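Local coordinates for probable enoyl-CoA hydratase/isomerase (Pseudomonas aeruginosa PAO1, PDB 5WYD), which probably acts as a crotonase-type enoyl-CoA hydratase/isomerase (a hydro-lyase) in the biosynthesis of a fatty-acid diffusible signal factor, at residues I52-L55 against N56-D59; A204-L207 against A208-A212; F13-T16 against H17-V21. The protein carries 1 engineered substitution. One frame throughout, in Å; residues are numbered along the deposited sequence.

Contact 1 (I52-L55 against N56-D59); sequences IEHL and NRDD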
loop_
_atom_site.group_PDB
_atom_site.type_symbol
_atom_site.label_atom_id
_atom_site.label_comp_id
_atom_site.label_asym_id
_atom_site.label_seq_id
_atom_site.Cartn_x
_atom_site.Cartn_y
_atom_site.Cartn_z
ATOM N N ILE A 52 19.207 15.846 -17.086
ATOM C CA ILE A 52 18.821 14.438 -16.980
ATOM C C ILE A 52 17.900 14.035 -18.114
ATOM O O ILE A 52 18.052 12.958 -18.699
ATOM C CB ILE A 52 18.154 14.174 -15.628
ATOM C CG1 ILE A 52 19.124 14.446 -14.502
ATOM C CG2 ILE A 52 17.722 12.739 -15.555
ATOM C CD1 ILE A 52 20.320 13.515 -14.528
ATOM N N GLU A 53 16.941 14.893 -18.447
ATOM C CA GLU A 53 16.016 14.572 -19.522
ATOM C C GLU A 53 16.723 14.456 -20.855
ATOM O O GLU A 53 16.373 13.601 -21.676
ATOM C CB GLU A 53 14.931 15.615 -19.611
ATOM C CG GLU A 53 14.213 15.798 -18.316
ATOM C CD GLU A 53 13.186 16.871 -18.432
ATOM O OE1 GLU A 53 13.077 17.440 -19.539
ATOM O OE2 GLU A 53 12.528 17.182 -17.423
ATOM N N HIS A 54 17.670 15.350 -21.122
ATOM C CA HIS A 54 18.422 15.250 -22.359
ATOM C C HIS A 54 19.225 13.965 -22.372
ATOM O O HIS A 54 19.320 13.289 -23.403
ATOM C CB HIS A 54 19.337 16.463 -22.489
ATOM C CG HIS A 54 18.622 17.707 -22.914
ATOM N ND1 HIS A 54 17.859 18.448 -22.039
ATOM C CD2 HIS A 54 18.577 18.358 -24.102
ATOM C CE1 HIS A 54 17.357 19.492 -22.674
ATOM N NE2 HIS A 54 17.783 19.466 -23.925
ATOM N N LEU A 55 19.811 13.621 -21.222
ATOM C CA LEU A 55 20.613 12.413 -21.114
ATOM C C LEU A 55 19.759 11.175 -21.342
ATOM O O LEU A 55 20.145 10.255 -22.083
ATOM C CB LEU A 55 21.259 12.373 -19.734
ATOM C CG LEU A 55 22.237 13.503 -19.426
ATOM C CD1 LEU A 55 22.857 13.310 -18.057
ATOM C CD2 LEU A 55 23.288 13.668 -20.519
ATOM N N ASN A 56 18.559 11.178 -20.772
ATOM C CA ASN A 56 17.646 10.069 -20.973
ATOM C C ASN A 56 17.334 9.890 -22.434
ATOM O O ASN A 56 17.106 8.774 -22.888
ATOM C CB ASN A 56 16.360 10.315 -20.216
ATOM C CG ASN A 56 16.516 10.077 -18.777
ATOM O OD1 ASN A 56 15.815 10.647 -17.953
ATOM N ND2 ASN A 56 17.453 9.217 -18.446
ATOM N N ARG A 57 17.202 10.985 -23.164
ATOM C CA ARG A 57 16.935 10.866 -24.586
ATOM C C ARG A 57 18.116 10.268 -25.346
ATOM O O ARG A 57 17.914 9.471 -26.268
ATOM C CB ARG A 57 16.557 12.225 -25.146
ATOM C CG ARG A 57 15.268 12.752 -24.559
ATOM C CD ARG A 57 14.806 13.960 -25.351
ATOM N NE ARG A 57 13.629 14.582 -24.763
ATOM C CZ ARG A 57 13.680 15.608 -23.917
ATOM N NH1 ARG A 57 14.852 16.119 -23.563
ATOM N NH2 ARG A 57 12.561 16.120 -23.418
ATOM N N ASP A 58 19.347 10.641 -24.996
ATOM C CA ASP A 58 20.493 10.141 -25.738
ATOM C C ASP A 58 20.755 8.670 -25.455
ATOM O O ASP A 58 20.920 8.276 -24.296
ATOM C CB ASP A 58 21.730 10.946 -25.395
ATOM C CG ASP A 58 22.839 10.678 -26.349
ATOM O OD1 ASP A 58 22.739 9.682 -27.097
ATOM O OD2 ASP A 58 23.796 11.475 -26.382
ATOM N N ASP A 59 20.919 7.874 -26.514
ATOM C CA ASP A 59 21.180 6.449 -26.341
ATOM C C ASP A 59 22.658 6.138 -26.242
ATOM O O ASP A 59 23.019 4.991 -25.948
ATOM C CB ASP A 59 20.596 5.644 -27.496
ATOM C CG ASP A 59 19.115 5.818 -27.615
ATOM O OD1 ASP A 59 18.558 6.594 -26.814
ATOM O OD2 ASP A 59 18.499 5.166 -28.479
#
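Three successive i to i+4 bonds, N56 N to I52 O, R57 N to E53 O and D58 N to H54 O, bring helix 42-57 to its last turn, and D58 is the first residue to leave helical angles, with psi at 131°. The first is the shortest and straightest, 2.8 Å from N56 N to I52 O with 159° at the hydrogen.

Of the side chains, R57 makes the widest sweep. It runs extended from CG to NE, back over the preceding turn: CG lies 3.2 Å from E53 O, and the guanidinium ends over the H54 ring. NH1 stands over the centre of one face of the imidazole, 4.1 Å from H54 ND1, with guanidinium and ring planes almost perpendicular at 84°. ND1 is engaged by the carbonyl oxygen of Q50, one turn back, which helps fix the ring's rotation. E53 runs alongside R57 and points the same way, but E53 OE1 remains 4.1 Å from R57 NH2, beyond a salt bridge, so any attraction is probably a diffuse one on the solvent side. Long charged chains suit this side because their aliphatic parts can lie along the helix while their ends reach water.

I52 and L55, both buried, turn branched hydrocarbon onto L64 of strand 63-68. I52 CG2, anti to its backbone N, points along the helix to the side chain of N56, which packs on F108 and R109. Past the last turn, D58 OD1 accepts a bond from D60 N, and D59 forms a salt bridge with R109.

A hydrophobic helix face toward the sheet and a charged one toward solvent are expected of the connecting helix in a beta-alpha-beta unit, in this case strand 27-32, helix 42-57 and strand 63-68 of the crotonase fold.

Contact 2 (A204-L207 against A208-A212); sequences ALLL and AAKVA
K210 folds back along helix 200-211 to meet L206, one turn earlier. Its CB sits 3.3 Å from L207 O, and CG runs alongside two carbonyl oxygens, 3.7 Å from L206 O and slightly farther from L207 O. CD carries the chain onward, extended to this point, before a bend at chi4 (-43°) turns the end toward the leucine. CE and NZ then both reach the same methyl, with L206 CD1 3.6 Å from K210 NZ. That methyl is brought there by the first torsion of L206, which sets CG opposite the backbone N (178°) and lays the branch beside the carbonyl, in the direction of the next turn. The lysine thus lays its last methylene and its ammonium nitrogen on one methyl of an exposed leucine; E178 of the second subunit also packs on this lysine.

On the side toward the sheet the residues are hydrophobic, two of them alanines. A208 CB comes within 3.2 Å of A204 O, and A208 N gives that carbonyl a bond of 2.7 Å. A204 and A208 rest on strands 63-68 and 111-116, where a methyl lets the helix lie close to the sheet. L207 is larger and reaches I113 and I135, as well as C176 of the second subunit, which V211 also touches.

Toward the C-terminal end the backbone bonding slackens. A209 N still bonds L205 O, but it also makes a weak bond to L206 O, and K210 N divides weakly between L206 O, at 3.4 Å, and L207 O.

The hydrogen bonds between the segments are thus all backbone ones, several weak, and K210 O is taken up by the side chain of Q214. The lysine meets L206 through CE and NZ alike, a van der Waals contact, and its charge probably stays partly hydrated.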
loop_
_atom_site.group_PDB
_atom_site.type_symbol
_atom_site.label_atom_id
_atom_site.label_comp_id
_atom_site.label_asym_id
_atom_site.label_seq_id
_atom_site.Cartn_x
_atom_site.Cartn_y
_atom_site.Cartn_z
ATOM N N ALA A 204 35.071 6.571 -10.067
ATOM C CA ALA A 204 33.698 6.621 -10.551
ATOM C C ALA A 204 33.633 6.422 -12.065
ATOM O O ALA A 204 32.761 5.707 -12.566
ATOM C CB ALA A 204 33.052 7.940 -10.136
ATOM N N LEU A 205 34.529 7.073 -12.809
ATOM C CA LEU A 205 34.571 6.896 -14.256
ATOM C C LEU A 205 34.906 5.464 -14.605
ATOM O O LEU A 205 34.339 4.891 -15.545
ATOM C CB LEU A 205 35.624 7.811 -14.849
ATOM C CG LEU A 205 35.350 9.290 -14.677
ATOM C CD1 LEU A 205 36.547 10.080 -15.168
ATOM C CD2 LEU A 205 34.130 9.649 -15.467
ATOM N N LEU A 206 35.869 4.889 -13.881
ATOM C CA LEU A 206 36.227 3.507 -14.131
ATOM C C LEU A 206 35.046 2.607 -13.808
ATOM O O LEU A 206 34.673 1.759 -14.629
ATOM C CB LEU A 206 37.499 3.149 -13.347
ATOM C CG LEU A 206 38.099 1.735 -13.375
ATOM C CD1 LEU A 206 37.402 0.655 -12.550
ATOM C CD2 LEU A 206 38.048 1.325 -14.836
ATOM N N LEU A 207 34.383 2.840 -12.662
ATOM C CA LEU A 207 33.217 2.025 -12.340
ATOM C C LEU A 207 32.148 2.213 -13.405
ATOM O O LEU A 207 31.549 1.241 -13.879
ATOM C CB LEU A 207 32.650 2.407 -10.962
ATOM C CG LEU A 207 31.524 1.587 -10.287
ATOM C CD1 LEU A 207 31.273 2.074 -8.851
ATOM C CD2 LEU A 207 30.211 1.483 -11.017
ATOM N N ALA A 208 31.961 3.459 -13.846
ATOM C CA ALA A 208 30.947 3.763 -14.844
ATOM C C ALA A 208 31.216 3.026 -16.136
ATOM O O ALA A 208 30.275 2.635 -16.833
ATOM C CB ALA A 208 30.898 5.274 -15.089
ATOM N N ALA A 209 32.491 2.853 -16.490
ATOM C CA ALA A 209 32.814 2.139 -17.713
ATOM C C ALA A 209 32.331 0.693 -17.653
ATOM O O ALA A 209 31.862 0.151 -18.658
ATOM C CB ALA A 209 34.319 2.211 -17.968
ATOM N N LYS A 210 32.391 0.067 -16.475
ATOM C CA LYS A 210 31.990 -1.334 -16.359
ATOM C C LYS A 210 30.522 -1.541 -16.713
ATOM O O LYS A 210 30.151 -2.596 -17.243
ATOM C CB LYS A 210 32.265 -1.853 -14.942
ATOM C CG LYS A 210 33.724 -1.861 -14.500
ATOM C CD LYS A 210 33.787 -2.282 -13.030
ATOM C CE LYS A 210 35.173 -2.209 -12.390
ATOM N NZ LYS A 210 36.299 -2.725 -13.215
ATOM N N VAL A 211 29.678 -0.559 -16.396
ATOM C CA VAL A 211 28.260 -0.623 -16.702
ATOM C C VAL A 211 28.053 -0.730 -18.199
ATOM O O VAL A 211 27.091 -1.349 -18.669
ATOM C CB VAL A 211 27.598 0.644 -16.155
ATOM C CG1 VAL A 211 26.235 0.863 -16.817
ATOM C CG2 VAL A 211 27.590 0.610 -14.653
ATOM N N ALA A 212 28.944 -0.118 -18.977
ATOM C CA ALA A 212 28.818 -0.197 -20.422
ATOM C C ALA A 212 28.854 -1.645 -20.899
ATOM O O ALA A 212 28.312 -1.948 -21.969
ATOM C CB ALA A 212 29.918 0.658 -21.067
#

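Contact 3 (F13-T16 against H17-V21); sequences FDDT and HKLTV. Engineered in segment 13-16: D15 (natural residue Leu).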
loop_
_atom_site.group_PDB
_atom_site.type_symbol
_atom_site.label_atom_id
_atom_site.label_comp_id
_atom_site.label_asym_id
_atom_site.label_seq_id
_atom_site.Cartn_x
_atom_site.Cartn_y
_atom_site.Cartn_z
ATOM N N PHE A 13 23.215 22.851 -25.874
ATOM C CA PHE A 13 22.110 23.056 -24.957
ATOM C C PHE A 13 22.482 24.227 -24.065
ATOM O O PHE A 13 23.656 24.589 -23.942
ATOM C CB PHE A 13 21.821 21.772 -24.159
ATOM C CG PHE A 13 20.857 21.949 -23.013
ATOM C CD1 PHE A 13 19.564 22.409 -23.229
ATOM C CD2 PHE A 13 21.248 21.634 -21.713
ATOM C CE1 PHE A 13 18.689 22.570 -22.168
ATOM C CE2 PHE A 13 20.377 21.783 -20.650
ATOM C CZ PHE A 13 19.099 22.252 -20.879
ATOM N N ASP A 14 21.464 24.847 -23.485
ATOM C CA ASP A 14 21.648 25.929 -22.526
ATOM C C ASP A 14 21.570 25.364 -21.106
ATOM O O ASP A 14 20.479 25.084 -20.593
ATOM C CB ASP A 14 20.610 27.028 -22.736
ATOM C CG ASP A 14 20.841 28.227 -21.833
ATOM O OD1 ASP A 14 21.836 28.219 -21.076
ATOM O OD2 ASP A 14 20.030 29.176 -21.883
ATOM N N ASP A 15 22.734 25.240 -20.467
ATOM C CA ASP A 15 22.894 24.744 -19.104
ATOM C C ASP A 15 23.648 25.841 -18.358
ATOM O O ASP A 15 24.384 26.625 -18.977
ATOM C CB ASP A 15 23.685 23.394 -19.047
ATOM C CG ASP A 15 23.477 22.616 -17.726
ATOM O OD1 ASP A 15 22.859 23.163 -16.788
ATOM O OD2 ASP A 15 23.936 21.451 -17.628
ATOM N N THR A 16 23.381 25.977 -17.051
ATOM C CA THR A 16 24.105 26.979 -16.272
ATOM C C THR A 16 25.612 26.738 -16.364
ATOM O O THR A 16 26.081 25.593 -16.377
ATOM C CB THR A 16 23.685 26.959 -14.799
ATOM O OG1 THR A 16 24.547 27.831 -14.059
ATOM C CG2 THR A 16 23.751 25.543 -14.203
ATOM N N HIS A 17 26.379 27.835 -16.451
ATOM C CA HIS A 17 27.823 27.683 -16.608
ATOM C C HIS A 17 28.420 26.908 -15.442
ATOM O O HIS A 17 29.474 26.275 -15.581
ATOM C CB HIS A 17 28.478 29.052 -16.770
ATOM C CG HIS A 17 28.446 29.560 -18.180
ATOM N ND1 HIS A 17 29.233 29.022 -19.177
ATOM C CD2 HIS A 17 27.713 30.537 -18.768
ATOM C CE1 HIS A 17 28.988 29.646 -20.316
ATOM N NE2 HIS A 17 28.071 30.572 -20.094
ATOM N N LYS A 18 27.721 26.905 -14.309
ATOM C CA LYS A 18 28.141 26.134 -13.147
ATOM C C LYS A 18 28.166 24.641 -13.429
ATOM O O LYS A 18 29.018 23.919 -12.921
ATOM C CB LYS A 18 27.203 26.433 -12.005
ATOM C CG LYS A 18 27.282 27.876 -11.712
ATOM C CD LYS A 18 26.380 28.249 -10.595
ATOM C CE LYS A 18 25.037 28.768 -11.074
ATOM N NZ LYS A 18 24.301 29.481 -9.981
ATOM N N LEU A 19 27.258 24.144 -14.233
ATOM C CA LEU A 19 27.279 22.715 -14.475
ATOM C C LEU A 19 28.044 22.428 -15.749
ATOM O O LEU A 19 27.752 22.982 -16.815
ATOM C CB LEU A 19 25.862 22.162 -14.520
ATOM C CG LEU A 19 25.234 21.839 -13.150
ATOM C CD1 LEU A 19 25.217 22.998 -12.174
ATOM C CD2 LEU A 19 23.800 21.388 -13.415
ATOM N N THR A 20 29.056 21.584 -15.606
ATOM C CA THR A 20 29.968 21.243 -16.677
ATOM C C THR A 20 29.701 19.809 -17.053
ATOM O O THR A 20 29.650 18.935 -16.182
ATOM C CB THR A 20 31.424 21.381 -16.239
ATOM O OG1 THR A 20 31.811 20.196 -15.529
ATOM C CG2 THR A 20 31.604 22.591 -15.349
ATOM N N VAL A 21 29.535 19.570 -18.340
ATOM C CA VAL A 21 29.264 18.238 -18.826
ATOM C C VAL A 21 30.417 17.823 -19.722
ATOM O O VAL A 21 30.775 18.543 -20.663
ATOM C CB VAL A 21 27.932 18.163 -19.571
ATOM C CG1 VAL A 21 27.804 16.796 -20.149
ATOM C CG2 VAL A 21 26.802 18.474 -18.637
#
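T16 and L19 close a type I beta turn: L19 N bonds T16 O at 2.8 Å, approaching from well above the carbonyl plane. The torsions of T16 decide what its two branches do. With chi1 at 172°, OG1 lies opposite the backbone N and faces the turn, where it takes a weak bond of 3.3 Å from K18 N. CG2 is left in the crowded position between N and carbonyl carbon, and from there meets L19 CD1 at 3.6 Å. Threonine suits the place by serving both the polar turn and the hydrophobic side.

K18 bends at chi3 (-96°), bringing CE to 3.2 Å from T16 OG1 before NZ continues to a salt bridge with D41. H17, at an exposed corner of the turn, meets T16 mainly through CB.

D15 is an engineered residue, leucine in the natural protein. The side chains of D15 and L19 cross at about a right angle, D15 OD2 standing 3.7 Å from L19 CB. OD1 takes a weak bond from T16 N, whereas OD2 is buried without a polar partner, which would probably favour protonation.

The turn leads straight into edge strand 19-24, paired through T20 with T31 of strand 27-32. Helix 42-57 covers the inward side: D15 and V21 touch L51, L19 touches S44, and F13 lies against Q50.

Contacts 1 and 3 are neighbours: their centres are 15 Å apart, and F13 CE1 touches H54 CE1 at 3.4 Å, the two rings inclined by about 40°. The N-terminal segment is thereby laid along the helix that contact 1 ends, just before it turns into the edge strand. Contact 2 stands apart, about 9 Å from contact 1 and 10 Å from contact 3 at the nearest atoms. Contacts 1 and 2 nevertheless share strand 63-68, through L64 for the first and A63 and V65 for the second. Contact 2 alone meets another subunit. None includes the pentanedial-pocket residues K72, F73 and R179.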